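PDB 3BVO: iron-sulfur cluster co-chaperone protein HscB from Homo sapiens, which acts as a mitochondrial co-chaperone in iron-sulfur cluster assembly, working with ISCU and HSPA9 to deliver clusters to proteins such as the succinate dehydrogenase subunit SDHB. Local coordinates for residues P11-C16 and F28-C33. Residues are numbered along the deposited sequence; the frame is centred on the assembly and turned at random.
With ZN (zinc ion), chain C.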
loop_
_atom_site.group_PDB
_atom_site.type_symbol
_atom_site.label_atom_id
_atom_site.label_comp_id
_atom_site.label_asym_id
_atom_site.label_seq_id
_atom_site.Cartn_x
_atom_site.Cartn_y
_atom_site.Cartn_z
ATOM N N PRO A 11 -14.503 25.169 0.877
ATOM C CA PRO A 11 -14.960 23.999 0.116
ATOM C C PRO A 11 -16.468 24.065 -0.161
ATOM O O PRO A 11 -17.261 24.244 0.770
ATOM C CB PRO A 11 -14.612 22.821 1.035
ATOM C CG PRO A 11 -13.473 23.313 1.853
ATOM C CD PRO A 11 -13.729 24.786 2.070
ATOM N N ARG A 12 -16.845 23.932 -1.435
ATOM C CA ARG A 12 -18.214 24.170 -1.906
ATOM C C ARG A 12 -18.507 23.291 -3.109
ATOM O O ARG A 12 -17.587 22.804 -3.757
ATOM C CB ARG A 12 -18.401 25.640 -2.291
ATOM C CG ARG A 12 -17.537 26.088 -3.468
ATOM C CD ARG A 12 -17.289 27.576 -3.445
ATOM N NE ARG A 12 -16.461 27.956 -2.306
ATOM C CZ ARG A 12 -16.900 28.582 -1.214
ATOM N NH1 ARG A 12 -16.045 28.873 -0.240
ATOM N NH2 ARG A 12 -18.175 28.924 -1.091
ATOM N N CYS A 13 -19.786 23.102 -3.419
ATOM C CA CYS A 13 -20.179 22.186 -4.483
ATOM C C CYS A 13 -20.075 22.826 -5.855
ATOM O O CYS A 13 -20.458 23.976 -6.030
ATOM C CB CYS A 13 -21.596 21.690 -4.255
ATOM S SG CYS A 13 -22.298 20.950 -5.709
ATOM N N TRP A 14 -19.579 22.064 -6.828
ATOM C CA TRP A 14 -19.351 22.580 -8.182
ATOM C C TRP A 14 -20.649 22.828 -8.944
ATOM O O TRP A 14 -20.647 23.548 -9.946
ATOM C CB TRP A 14 -18.424 21.662 -8.981
ATOM C CG TRP A 14 -19.009 20.326 -9.332
ATOM C CD1 TRP A 14 -18.885 19.154 -8.616
ATOM C CD2 TRP A 14 -19.806 20.007 -10.486
ATOM N NE1 TRP A 14 -19.558 18.132 -9.256
ATOM C CE2 TRP A 14 -20.133 18.625 -10.400
ATOM C CE3 TRP A 14 -20.279 20.752 -11.578
ATOM C CZ2 TRP A 14 -20.907 17.975 -11.375
ATOM C CZ3 TRP A 14 -21.044 20.113 -12.546
ATOM C CH2 TRP A 14 -21.351 18.734 -12.440
ATOM N N ASN A 15 -21.747 22.244 -8.460
ATOM C CA ASN A 15 -23.062 22.442 -9.058
ATOM C C ASN A 15 -23.916 23.482 -8.336
ATOM O O ASN A 15 -24.429 24.392 -8.981
ATOM C CB ASN A 15 -23.817 21.117 -9.162
ATOM C CG ASN A 15 -24.665 21.023 -10.425
ATOM O OD1 ASN A 15 -24.529 21.837 -11.341
ATOM N ND2 ASN A 15 -25.537 20.019 -10.482
ATOM N N CYS A 16 -24.070 23.341 -7.013
ATOM C CA CYS A 16 -24.886 24.257 -6.202
ATOM C C CYS A 16 -24.101 25.460 -5.744
ATOM O O CYS A 16 -24.559 26.597 -5.851
ATOM C CB CYS A 16 -25.366 23.605 -4.906
ATOM S SG CYS A 16 -26.142 22.026 -4.985
ATOM N N PHE A 28 -18.783 12.059 -0.831
ATOM C CA PHE A 28 -18.871 11.651 -2.223
ATOM C C PHE A 28 -19.958 12.401 -2.996
ATOM O O PHE A 28 -19.725 12.866 -4.108
ATOM C CB PHE A 28 -19.088 10.141 -2.332
ATOM C CG PHE A 28 -17.963 9.320 -1.773
ATOM C CD1 PHE A 28 -16.672 9.450 -2.267
ATOM C CD2 PHE A 28 -18.205 8.396 -0.768
ATOM C CE1 PHE A 28 -15.633 8.686 -1.749
ATOM C CE2 PHE A 28 -17.170 7.625 -0.236
ATOM C CZ PHE A 28 -15.882 7.772 -0.732
ATOM N N PHE A 29 -21.140 12.520 -2.405
ATOM C CA PHE A 29 -22.249 13.143 -3.101
ATOM C C PHE A 29 -22.778 14.366 -2.393
ATOM O O PHE A 29 -22.810 14.414 -1.172
ATOM C CB PHE A 29 -23.359 12.133 -3.323
ATOM C CG PHE A 29 -22.954 11.001 -4.196
ATOM C CD1 PHE A 29 -22.867 11.169 -5.576
ATOM C CD2 PHE A 29 -22.640 9.765 -3.645
ATOM C CE1 PHE A 29 -22.480 10.107 -6.403
ATOM C CE2 PHE A 29 -22.256 8.698 -4.455
ATOM C CZ PHE A 29 -22.175 8.869 -5.840
ATOM N N CYS A 30 -23.199 15.350 -3.177
ATOM C CA CYS A 30 -23.768 16.567 -2.638
ATOM C C CYS A 30 -25.145 16.300 -2.053
ATOM O O CYS A 30 -26.027 15.830 -2.751
ATOM C CB CYS A 30 -23.885 17.597 -3.740
ATOM S SG CYS A 30 -24.789 19.055 -3.263
ATOM N N PRO A 31 -25.334 16.579 -0.760
ATOM C CA PRO A 31 -26.656 16.316 -0.204
ATOM C C PRO A 31 -27.770 17.151 -0.838
ATOM O O PRO A 31 -28.951 16.809 -0.695
ATOM C CB PRO A 31 -26.496 16.658 1.289
ATOM C CG PRO A 31 -25.278 17.477 1.388
ATOM C CD PRO A 31 -24.389 17.077 0.251
ATOM N N GLN A 32 -27.390 18.219 -1.536
ATOM C CA GLN A 32 -28.345 19.209 -2.021
ATOM C C GLN A 32 -28.768 18.955 -3.450
ATOM O O GLN A 32 -29.894 19.279 -3.814
ATOM C CB GLN A 32 -27.774 20.621 -1.905
ATOM C CG GLN A 32 -27.458 21.057 -0.480
ATOM C CD GLN A 32 -27.195 22.550 -0.359
ATOM O OE1 GLN A 32 -27.165 23.276 -1.359
ATOM N NE2 GLN A 32 -26.999 23.016 0.870
ATOM N N CYS A 33 -27.865 18.380 -4.248
ATOM C CA CYS A 33 -28.093 18.187 -5.690
ATOM C C CYS A 33 -27.693 16.798 -6.244
ATOM O O CYS A 33 -27.891 16.513 -7.432
ATOM C CB CYS A 33 -27.422 19.314 -6.491
ATOM S SG CYS A 33 -25.635 19.167 -6.637
HETATM ZN ZN ZN C . -24.465 20.429 -5.086
#
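Cys13 and Cys16 face Cys30 and Cys33 across a zinc ion, and all four SG atoms bind it. This is a Cys4 zinc site built from two CxxC turns, the tetracysteine metal-binding motif of human HscB. Neither segment is a regular helix or strand, and no hydrogen bond links them. The zinc ion is the main link between them, helped by a few van der Waals contacts. Each of the four cysteines places its SG 2.3 Å from the zinc ion.

The tight part is the sulfur shell. Cys13 and Cys30 are buried and play matching roles as the first cysteines of their turns. Both swing SG to the far side of CB from the backbone N (chi1 164° in Cys13, 172° in Cys30), and this brings both sulfurs inward to the metal.

The outer side is looser and more exposed. Asn15 lays its CB alongside Cys33 SG at 3.7 Å. Gln32 brings its CB to 3.8 Å from Cys16 SG, and its extended chain carries OE1 past the same cysteine. These are van der Waals contacts at the edge of the site. Trp14 turns to other parts of the fold: its NE1 bonds to Leu36 O, and its ring meets Phe88 of helix 83-104 edge-to-face. Gln37 touches both buried cysteines.

Within the turns, backbone N-H groups reach the first sulfurs. Gln32 N gives Cys30 SG a weak bond of 3.2 Å. Cys13 SG accepts two bonds, from Asn15 N and Cys16 N, which probably ease the negative charge on this sulfur. The one from Asn15 N is 3.1 Å long. The one from Cys16 N to Cys13 SG is nearly straight, at 171°.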